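Local coordinates for single-stranded DNA-binding protein WHY1, chloroplastic (Solanum tuberosum, PDB 1L3A) that binds single-stranded DNA and, upon elicitation, activates transcription of the pathogenesis-related gene PR-10a in potato, at residues C[44-49]-C[164-169]; C[75-80]-C[94-99]; C[131-136]-C[152-157]. All blocks are in the same frame, centred on the assembly; numbering follows the deposited sequence.

Contact 1: residues C[44-49]-C[164-169]; sequences IYKGKA and IYIPVT
Lys46 comes to the carbonyl of Pro167 from above its plane. The ammonium atom Lys46 NZ sits 2.8 Å from Pro167 O, donating a hydrogen bond from 44° out of the carbonyl plane, with a C=O...N angle of 134°, so it does not lie on a lone pair. Pro167 CG lies 4.0 Å from Lys46 CG, an aliphatic contact beside the bond. The lysine chain bends at its second and fourth torsions, which lets the aliphatic part pass Ile166 before NZ reaches the carbonyl. Lys46 and Ile166 meet at about a right angle, with Lys46 CG 3.7 Å from Ile166 CG1.

With chi1 at -165° and chi2 extended, Ile166 sends CD1 into the turn. There Ile166 CD1 comes within 3.3 Å of Ala49 O and 3.7 Å of Ile44 O. The turn itself is closed by Lys46 N bonding to Ala49 O at 3.0 Å. On either side of Ile166 the packing is apolar: Ala49 CB rests 3.6 Å from Ile164 CG2, and Ile44 CD1 is 4.3 Å from Val168 CG1.

The turn joins strands 38-45 and 49-62 of one sheet, while 164-169 belongs to the last strand of the other. Residues 46-51 are required for binding single-stranded DNA. Lys46 also forms a salt bridge with Glu172 in helix 170-188, and Glu172 accepts a bond from Thr169 N at that helix's N-cap.

The chemistry implies that the ammonium of Lys46 is shared between Pro167 O and Glu172, where its charge is probably partly balanced; this ties the first residue of the 46-51 region to the second sheet and to the start of helix 170-188.

Contact 2: residues C[75-80]-C[94-99]; sequences MVMLQF and KQVFSL
Within the beta hairpin of strands 68-85 and 88-99, Phe80 and Gln95, Leu78 and Phe97, and Val76 and Leu99 form three successive antiparallel hydrogen-bonded pairs. The six bonds are short and mostly straight: Phe80 N to Gln95 O is 2.7 Å with an N-H...O angle of 178°, and Leu99 N to Val76 O is also 2.7 Å. Between them, Gln79 and Val96, and Met77 and Ser98, are non-hydrogen-bonded pairs.

On the face with Met77 and Gln79, Met77 CG is anti to the backbone N (chi1 -160°), and two further bends turn the sulfur across to the other strand. Met77 SD then lies 3.3 Å from Val96 CG1, a tight approach, and its CE methyl lies against Ser98 CB. Gln79 runs alongside both Val96 and Lys94, pointing the same way. Its CG is 3.8 Å from Val96 CG2, while its amide oxygen OE1 accepts a 2.9 Å bond from Lys94 NZ, the donor tilted 29° from the carbonyl plane. The lysine, extended beyond CG, runs beside the glutamine, with Lys94 CD and CE also close to OE1.

The hairpin supplies two adjacent strands of the first four-stranded sheet of the Whirly fold, with 49-62 flanking 68-85 on its other side. On the face of Leu78, Phe80 and Phe97, the side chains meet the second sheet: Leu78 and Phe80 touch Leu136, and the Phe97 ring stacks on His120. Across the hairpin on that face, Leu78 CD1 meets Leu99 CD1 at 3.8 Å, and Gln95 O lies at the edge of the Phe80 ring, in its plane, 3.7 Å from CD1.

Contact 3: residues C[131-136]-C[152-157]; sequences RVRKVL and SVQNKL
Lys134 and Val153 lie side by side and point the same way, with the lysine methylenes against both valine methyls. Lys134 CE is 3.4 Å from Val153 CG2 and Lys134 CD is 3.6 Å from Val153 CG1, a closely packed pair. Bends at three successive torsions (chi2 -74°) curl the lysine chain alongside the valine, and its NZ goes on to bond Val96 O on the neighbouring sheet.

On the other face, Arg133 and Gln154 cross at a slant. The guanidinium and amide planes stand 73° apart, so the two flat groups are not stacked; instead the aliphatic part of the arginine touches the amide, Arg133 CD lying 3.6 Å from Gln154 NE2. Arg131 CG presses on Lys156 CB at 3.4 Å, a contact of the two aliphatic stems, and Leu157 CD2 reaches Arg131 CB at 3.8 Å.

Lys134-Val153 is a non-hydrogen-bonded pair between two hydrogen-bonded ones, Arg133-Gln154 and Val135-Ser152. Arg133 and Gln154 exchange bonds of 3.1 Å between N and O in both directions, and Val135 N to Ser152 O is 2.9 Å, returned by Ser152 N to Val135 O. The N-to-C directions of strands 132-136 and 152-155 differ by 171°, nearly antiparallel.

The segments form the open end of the hairpin made by strands 132-140 and 146-155, and 131-136 lies within a predicted nuclear localization signal. In the second sheet, strand 116-120 flanks 132-140, and strand 161-169 flanks 146-155, where Asn163 bonds the Ser152 hydroxyl. Lys134 and Val153 face strand 88-99 of the first sheet, and Glu217 of a neighbouring subunit packs on Val132.

Overall arrangement
Contacts 2 and 3 each join two neighbouring strands of a hairpin, one in each four-stranded sheet, and rest on regular backbone bonding. Contact 1 instead bridges the sheets through side chains, with one lysine-carbonyl bond. Contact 2 is the most central, its middle about 8 Å from that of the chain, whereas contacts 1 and 3 lie about 19 Å out: contact 1 sets buried isoleucines, a valine and an alanine beside a partly exposed lysine, while contact 3 has the exposed Arg131, Lys156 and Leu157 at one end and a buried lysine among its strand residues. Contact 2 touches both others, by Phe80 to Ile164 and Phe97 to Lys134. Contacts 1 and 3 share the second sheet without touching.

Contact 1: residues C[44-49]-C[164-169]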
loop_
_atom_site.group_PDB
_atom_site.type_symbol
_atom_site.label_atom_id
_atom_site.label_comp_id
_atom_site.label_asym_id
_atom_site.label_seq_id
_atom_site.Cartn_x
_atom_site.Cartn_y
_atom_site.Cartn_z
ATOM N N ILE C 44 -13.437 10.363 -15.317
ATOM C CA ILE C 44 -14.560 10.801 -14.499
ATOM C C ILE C 44 -15.453 11.650 -15.408
ATOM O O ILE C 44 -15.015 12.679 -15.913
ATOM C CB ILE C 44 -14.037 11.643 -13.313
ATOM C CG1 ILE C 44 -13.206 10.736 -12.397
ATOM C CG2 ILE C 44 -15.193 12.334 -12.571
ATOM C CD1 ILE C 44 -12.505 11.452 -11.283
ATOM N N TYR C 45 -16.696 11.221 -15.618
ATOM C CA TYR C 45 -17.624 11.952 -16.486
ATOM C C TYR C 45 -18.698 12.726 -15.720
ATOM O O TYR C 45 -19.479 12.134 -14.981
ATOM C CB TYR C 45 -18.279 10.984 -17.466
ATOM C CG TYR C 45 -17.280 10.237 -18.322
ATOM C CD1 TYR C 45 -17.085 8.863 -18.172
ATOM C CD2 TYR C 45 -16.521 10.907 -19.281
ATOM C CE1 TYR C 45 -16.155 8.177 -18.963
ATOM C CE2 TYR C 45 -15.592 10.230 -20.074
ATOM C CZ TYR C 45 -15.415 8.869 -19.909
ATOM O OH TYR C 45 -14.491 8.207 -20.684
ATOM N N LYS C 46 -18.735 14.049 -15.906
ATOM C CA LYS C 46 -19.707 14.895 -15.212
ATOM C C LYS C 46 -20.598 15.790 -16.092
ATOM O O LYS C 46 -20.540 15.742 -17.319
ATOM C CB LYS C 46 -18.984 15.747 -14.159
ATOM C CG LYS C 46 -18.431 14.935 -12.983
ATOM C CD LYS C 46 -19.541 14.082 -12.338
ATOM C CE LYS C 46 -18.991 12.989 -11.409
ATOM N NZ LYS C 46 -18.405 13.535 -10.160
ATOM N N GLY C 47 -21.431 16.598 -15.450
ATOM C CA GLY C 47 -22.334 17.468 -16.191
ATOM C C GLY C 47 -21.704 18.447 -17.172
ATOM O O GLY C 47 -22.079 18.475 -18.340
ATOM N N LYS C 48 -20.744 19.238 -16.700
ATOM C CA LYS C 48 -20.076 20.236 -17.532
ATOM C C LYS C 48 -18.724 19.842 -18.110
ATOM O O LYS C 48 -18.257 20.468 -19.062
ATOM C CB LYS C 48 -19.872 21.520 -16.741
ATOM C CG LYS C 48 -21.149 22.217 -16.345
ATOM C CD LYS C 48 -20.863 23.657 -15.960
ATOM C CE LYS C 48 -22.098 24.323 -15.399
ATOM N NZ LYS C 48 -23.250 24.134 -16.325
ATOM N N ALA C 49 -18.088 18.819 -17.553
ATOM C CA ALA C 49 -16.773 18.429 -18.038
ATOM C C ALA C 49 -16.386 17.001 -17.698
ATOM O O ALA C 49 -17.045 16.341 -16.900
ATOM C CB ALA C 49 -15.729 19.393 -17.477
ATOM N N ILE C 164 -12.028 25.330 -16.490
ATOM C CA ILE C 164 -12.778 24.080 -16.518
ATOM C C ILE C 164 -12.908 23.578 -15.083
ATOM O O ILE C 164 -11.918 23.417 -14.371
ATOM C CB ILE C 164 -12.090 23.002 -17.394
ATOM C CG1 ILE C 164 -11.847 23.549 -18.800
ATOM C CG2 ILE C 164 -12.991 21.787 -17.523
ATOM C CD1 ILE C 164 -11.178 22.557 -19.748
ATOM N N TYR C 165 -14.149 23.341 -14.680
ATOM C CA TYR C 165 -14.505 22.904 -13.335
ATOM C C TYR C 165 -15.105 21.493 -13.358
ATOM O O TYR C 165 -15.844 21.149 -14.279
ATOM C CB TYR C 165 -15.539 23.903 -12.792
ATOM C CG TYR C 165 -16.013 23.677 -11.380
ATOM C CD1 TYR C 165 -15.402 24.325 -10.310
ATOM C CD2 TYR C 165 -17.099 22.845 -11.113
ATOM C CE1 TYR C 165 -15.863 24.156 -9.008
ATOM C CE2 TYR C 165 -17.566 22.662 -9.815
ATOM C CZ TYR C 165 -16.946 23.322 -8.767
ATOM O OH TYR C 165 -17.411 23.147 -7.481
ATOM N N ILE C 166 -14.798 20.676 -12.351
ATOM C CA ILE C 166 -15.373 19.337 -12.289
ATOM C C ILE C 166 -15.414 18.818 -10.851
ATOM O O ILE C 166 -14.407 18.822 -10.147
ATOM C CB ILE C 166 -14.607 18.327 -13.215
ATOM C CG1 ILE C 166 -15.454 17.068 -13.409
ATOM C CG2 ILE C 166 -13.264 17.926 -12.604
ATOM C CD1 ILE C 166 -14.862 16.079 -14.377
ATOM N N PRO C 167 -16.599 18.388 -10.386
ATOM C CA PRO C 167 -16.718 17.875 -9.016
ATOM C C PRO C 167 -16.275 16.405 -8.945
ATOM O O PRO C 167 -16.540 15.618 -9.855
ATOM C CB PRO C 167 -18.208 18.037 -8.721
ATOM C CG PRO C 167 -18.826 17.680 -10.075
ATOM C CD PRO C 167 -17.916 18.427 -11.054
ATOM N N VAL C 168 -15.599 16.045 -7.864
ATOM C CA VAL C 168 -15.125 14.676 -7.676
ATOM C C VAL C 168 -15.697 14.152 -6.363
ATOM O O VAL C 168 -15.382 14.671 -5.298
ATOM C CB VAL C 168 -13.580 14.633 -7.625
ATOM C CG1 VAL C 168 -13.108 13.203 -7.429
ATOM C CG2 VAL C 168 -13.002 15.221 -8.925
ATOM N N THR C 169 -16.549 13.137 -6.433
ATOM C CA THR C 169 -17.149 12.597 -5.217
ATOM C C THR C 169 -16.086 11.982 -4.313
ATOM O O THR C 169 -14.963 11.713 -4.741
ATOM C CB THR C 169 -18.183 11.512 -5.533
ATOM O OG1 THR C 169 -17.514 10.363 -6.070
ATOM C CG2 THR C 169 -19.194 12.028 -6.568
#

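Contact 2: residues C[75-80]-C[94-99]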
loop_
_atom_site.group_PDB
_atom_site.type_symbol
_atom_site.label_atom_id
_atom_site.label_comp_id
_atom_site.label_asym_id
_atom_site.label_seq_id
_atom_site.Cartn_x
_atom_site.Cartn_y
_atom_site.Cartn_z
ATOM N N MET C 75 5.317 10.909 -14.043
ATOM C CA MET C 75 4.276 11.803 -13.549
ATOM C C MET C 75 2.897 11.323 -13.986
ATOM O O MET C 75 2.759 10.328 -14.688
ATOM C CB MET C 75 4.514 13.216 -14.083
ATOM C CG MET C 75 4.679 13.250 -15.585
ATOM S SD MET C 75 5.470 14.763 -16.170
ATOM C CE MET C 75 7.198 14.450 -15.745
ATOM N N VAL C 76 1.878 12.041 -13.544
ATOM C CA VAL C 76 0.509 11.747 -13.904
ATOM C C VAL C 76 -0.013 12.942 -14.713
ATOM O O VAL C 76 0.132 14.094 -14.306
ATOM C CB VAL C 76 -0.368 11.538 -12.647
ATOM C CG1 VAL C 76 -1.848 11.630 -13.023
ATOM C CG2 VAL C 76 -0.063 10.169 -12.019
ATOM N N MET C 77 -0.608 12.652 -15.861
ATOM C CA MET C 77 -1.161 13.670 -16.740
ATOM C C MET C 77 -2.674 13.733 -16.567
ATOM O O MET C 77 -3.353 12.709 -16.637
ATOM C CB MET C 77 -0.841 13.327 -18.196
ATOM C CG MET C 77 -0.931 14.514 -19.150
ATOM S SD MET C 77 0.300 15.757 -18.704
ATOM C CE MET C 77 1.753 14.655 -18.485
ATOM N N LEU C 78 -3.186 14.937 -16.333
ATOM C CA LEU C 78 -4.618 15.169 -16.179
ATOM C C LEU C 78 -5.080 15.864 -17.454
ATOM O O LEU C 78 -4.402 16.759 -17.948
ATOM C CB LEU C 78 -4.907 16.086 -14.977
ATOM C CG LEU C 78 -4.462 15.615 -13.591
ATOM C CD1 LEU C 78 -4.810 16.667 -12.530
ATOM C CD2 LEU C 78 -5.150 14.315 -13.273
ATOM N N GLN C 79 -6.215 15.442 -17.995
ATOM C CA GLN C 79 -6.753 16.063 -19.198
ATOM C C GLN C 79 -8.193 16.438 -18.909
ATOM O O GLN C 79 -8.987 15.593 -18.493
ATOM C CB GLN C 79 -6.684 15.105 -20.394
ATOM C CG GLN C 79 -5.267 14.863 -20.909
ATOM C CD GLN C 79 -5.223 13.947 -22.120
ATOM O OE1 GLN C 79 -5.779 14.309 -23.183
ATOM N NE2 GLN C 79 -4.626 12.858 -22.007
ATOM N N PHE C 80 -8.510 17.715 -19.091
ATOM C CA PHE C 80 -9.855 18.217 -18.857
ATOM C C PHE C 80 -10.527 18.531 -20.194
ATOM O O PHE C 80 -9.907 19.109 -21.084
ATOM C CB PHE C 80 -9.817 19.504 -18.026
ATOM C CG PHE C 80 -9.268 19.333 -16.636
ATOM C CD1 PHE C 80 -7.898 19.175 -16.415
ATOM C CD2 PHE C 80 -10.113 19.420 -15.531
ATOM C CE1 PHE C 80 -7.380 19.117 -15.110
ATOM C CE2 PHE C 80 -9.599 19.362 -14.219
ATOM C CZ PHE C 80 -8.234 19.213 -14.012
ATOM N N LYS C 94 -9.565 20.280 -25.182
ATOM C CA LYS C 94 -9.075 19.744 -23.917
ATOM C C LYS C 94 -7.896 20.536 -23.385
ATOM O O LYS C 94 -7.107 21.079 -24.157
ATOM C CB LYS C 94 -8.649 18.280 -24.076
ATOM C CG LYS C 94 -7.359 18.082 -24.856
ATOM C CD LYS C 94 -7.004 16.612 -24.961
ATOM C CE LYS C 94 -5.740 16.394 -25.786
ATOM N NZ LYS C 94 -5.442 14.941 -26.000
ATOM N N GLN C 95 -7.794 20.602 -22.060
ATOM C CA GLN C 95 -6.698 21.293 -21.393
ATOM C C GLN C 95 -5.948 20.248 -20.567
ATOM O O GLN C 95 -6.556 19.419 -19.881
ATOM C CB GLN C 95 -7.233 22.419 -20.504
ATOM C CG GLN C 95 -7.695 23.665 -21.270
ATOM C CD GLN C 95 -6.592 24.257 -22.140
ATOM O OE1 GLN C 95 -5.457 24.428 -21.695
ATOM N NE2 GLN C 95 -6.925 24.580 -23.383
ATOM N N VAL C 96 -4.623 20.292 -20.635
ATOM C CA VAL C 96 -3.775 19.323 -19.939
ATOM C C VAL C 96 -2.973 19.920 -18.780
ATOM O O VAL C 96 -2.538 21.076 -18.834
ATOM C CB VAL C 96 -2.798 18.671 -20.956
ATOM C CG1 VAL C 96 -1.932 17.644 -20.284
ATOM C CG2 VAL C 96 -3.581 18.024 -22.084
ATOM N N PHE C 97 -2.783 19.125 -17.728
ATOM C CA PHE C 97 -2.015 19.557 -16.560
ATOM C C PHE C 97 -1.240 18.372 -15.975
ATOM O O PHE C 97 -1.829 17.377 -15.556
ATOM C CB PHE C 97 -2.934 20.135 -15.485
ATOM C CG PHE C 97 -2.208 20.957 -14.454
ATOM C CD1 PHE C 97 -2.032 22.333 -14.642
ATOM C CD2 PHE C 97 -1.684 20.361 -13.306
ATOM C CE1 PHE C 97 -1.342 23.113 -13.693
ATOM C CE2 PHE C 97 -0.994 21.123 -12.351
ATOM C CZ PHE C 97 -0.820 22.504 -12.540
ATOM N N SER C 98 0.078 18.477 -15.924
ATOM C CA SER C 98 0.875 17.375 -15.415
ATOM C C SER C 98 1.138 17.491 -13.923
ATOM O O SER C 98 1.411 18.572 -13.421
ATOM C CB SER C 98 2.208 17.330 -16.146
ATOM O OG SER C 98 3.018 18.391 -15.693
ATOM N N LEU C 99 1.064 16.369 -13.218
ATOM C CA LEU C 99 1.328 16.359 -11.788
ATOM C C LEU C 99 2.619 15.595 -11.541
ATOM O O LEU C 99 2.760 14.461 -11.989
ATOM C CB LEU C 99 0.202 15.663 -11.020
ATOM C CG LEU C 99 -1.246 16.147 -11.067
ATOM C CD1 LEU C 99 -2.092 15.123 -10.312
ATOM C CD2 LEU C 99 -1.398 17.533 -10.434
#

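Contact 3: residues C[131-136]-C[152-157]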
loop_
_atom_site.group_PDB
_atom_site.type_symbol
_atom_site.label_atom_id
_atom_site.label_comp_id
_atom_site.label_asym_id
_atom_site.label_seq_id
_atom_site.Cartn_x
_atom_site.Cartn_y
_atom_site.Cartn_z
ATOM N N ARG C 131 4.507 34.266 -20.655
ATOM C CA ARG C 131 3.299 35.077 -20.620
ATOM C C ARG C 131 2.080 34.192 -20.385
ATOM O O ARG C 131 0.970 34.686 -20.180
ATOM C CB ARG C 131 3.146 35.835 -21.943
ATOM C CG ARG C 131 2.112 36.961 -21.928
ATOM C CD ARG C 131 2.696 38.266 -21.386
ATOM N NE ARG C 131 2.978 38.210 -19.953
ATOM C CZ ARG C 131 3.570 39.183 -19.266
ATOM N NH1 ARG C 131 3.951 40.298 -19.876
ATOM N NH2 ARG C 131 3.778 39.040 -17.963
ATOM N N VAL C 132 2.293 32.880 -20.409
ATOM C CA VAL C 132 1.209 31.920 -20.215
ATOM C C VAL C 132 1.342 31.143 -18.898
ATOM O O VAL C 132 2.455 30.903 -18.422
ATOM C CB VAL C 132 1.153 30.929 -21.403
ATOM C CG1 VAL C 132 2.431 30.107 -21.459
ATOM C CG2 VAL C 132 -0.064 30.036 -21.281
ATOM N N ARG C 133 0.204 30.757 -18.315
ATOM C CA ARG C 133 0.187 30.024 -17.047
ATOM C C ARG C 133 -0.981 29.055 -16.858
ATOM O O ARG C 133 -2.053 29.212 -17.446
ATOM C CB ARG C 133 0.166 31.001 -15.881
ATOM C CG ARG C 133 -1.032 31.915 -15.921
ATOM C CD ARG C 133 -1.167 32.689 -14.629
ATOM N NE ARG C 133 0.067 33.399 -14.324
ATOM C CZ ARG C 133 0.253 34.126 -13.229
ATOM N NH1 ARG C 133 -0.719 34.239 -12.331
ATOM N NH2 ARG C 133 1.411 34.741 -13.032
ATOM N N LYS C 134 -0.760 28.062 -16.004
ATOM C CA LYS C 134 -1.776 27.065 -15.693
ATOM C C LYS C 134 -1.898 26.986 -14.180
ATOM O O LYS C 134 -0.894 26.879 -13.475
ATOM C CB LYS C 134 -1.371 25.685 -16.212
ATOM C CG LYS C 134 -1.047 25.627 -17.681
ATOM C CD LYS C 134 -2.292 25.707 -18.523
ATOM C CE LYS C 134 -2.772 24.326 -18.925
ATOM N NZ LYS C 134 -1.814 23.601 -19.817
ATOM N N VAL C 135 -3.125 27.051 -13.681
ATOM C CA VAL C 135 -3.342 26.947 -12.250
ATOM C C VAL C 135 -4.417 25.903 -11.952
ATOM O O VAL C 135 -5.549 26.005 -12.439
ATOM C CB VAL C 135 -3.792 28.290 -11.620
ATOM C CG1 VAL C 135 -3.926 28.114 -10.111
ATOM C CG2 VAL C 135 -2.794 29.404 -11.938
ATOM N N LEU C 136 -4.049 24.900 -11.161
ATOM C CA LEU C 136 -4.978 23.841 -10.759
ATOM C C LEU C 136 -5.317 23.972 -9.279
ATOM O O LEU C 136 -4.424 23.953 -8.425
ATOM C CB LEU C 136 -4.379 22.445 -10.996
ATOM C CG LEU C 136 -5.258 21.291 -10.472
ATOM C CD1 LEU C 136 -6.568 21.246 -11.262
ATOM C CD2 LEU C 136 -4.523 19.952 -10.582
ATOM N N SER C 152 -7.378 26.510 -14.566
ATOM C CA SER C 152 -7.368 27.834 -15.183
ATOM C C SER C 152 -6.201 27.931 -16.156
ATOM O O SER C 152 -5.064 27.603 -15.812
ATOM C CB SER C 152 -7.214 28.932 -14.124
ATOM O OG SER C 152 -8.476 29.420 -13.707
ATOM N N VAL C 153 -6.486 28.375 -17.373
ATOM C CA VAL C 153 -5.447 28.533 -18.381
ATOM C C VAL C 153 -5.515 29.957 -18.918
ATOM O O VAL C 153 -6.553 30.395 -19.395
ATOM C CB VAL C 153 -5.639 27.535 -19.544
ATOM C CG1 VAL C 153 -4.494 27.663 -20.543
ATOM C CG2 VAL C 153 -5.709 26.113 -18.997
ATOM N N GLN C 154 -4.410 30.683 -18.817
ATOM C CA GLN C 154 -4.359 32.053 -19.296
ATOM C C GLN C 154 -3.243 32.264 -20.300
ATOM O O GLN C 154 -2.095 31.890 -20.063
ATOM C CB GLN C 154 -4.155 33.023 -18.131
ATOM C CG GLN C 154 -5.309 33.127 -17.152
ATOM C CD GLN C 154 -4.843 32.970 -15.720
ATOM O OE1 GLN C 154 -4.850 31.826 -15.221
ATOM N NE2 GLN C 154 -4.452 33.982 -15.100
ATOM N N ASN C 155 -3.591 32.870 -21.425
ATOM C CA ASN C 155 -2.616 33.176 -22.456
ATOM C C ASN C 155 -2.884 34.614 -22.888
ATOM O O ASN C 155 -4.009 34.973 -23.246
ATOM C CB ASN C 155 -2.752 32.213 -23.636
ATOM C CG ASN C 155 -3.038 32.927 -24.936
ATOM O OD1 ASN C 155 -4.188 33.227 -25.251
ATOM N ND2 ASN C 155 -1.987 33.221 -25.693
ATOM N N LYS C 156 -1.848 35.440 -22.827
ATOM C CA LYS C 156 -1.979 36.843 -23.185
ATOM C C LYS C 156 -1.450 37.074 -24.593
ATOM O O LYS C 156 -1.545 38.178 -25.136
ATOM C CB LYS C 156 -1.210 37.698 -22.179
ATOM C CG LYS C 156 -1.491 37.330 -20.725
ATOM C CD LYS C 156 -2.963 37.507 -20.362
ATOM C CE LYS C 156 -3.365 38.975 -20.306
ATOM N NZ LYS C 156 -4.839 39.124 -20.143
ATOM N N LEU C 157 -0.883 36.019 -25.172
ATOM C CA LEU C 157 -0.344 36.079 -26.523
ATOM C C LEU C 157 -1.512 36.014 -27.499
ATOM O O LEU C 157 -1.322 36.044 -28.711
ATOM C CB LEU C 157 0.596 34.898 -26.759
ATOM C CG LEU C 157 1.696 34.670 -25.716
ATOM C CD1 LEU C 157 2.443 33.391 -26.050
ATOM C CD2 LEU C 157 2.646 35.860 -25.671
#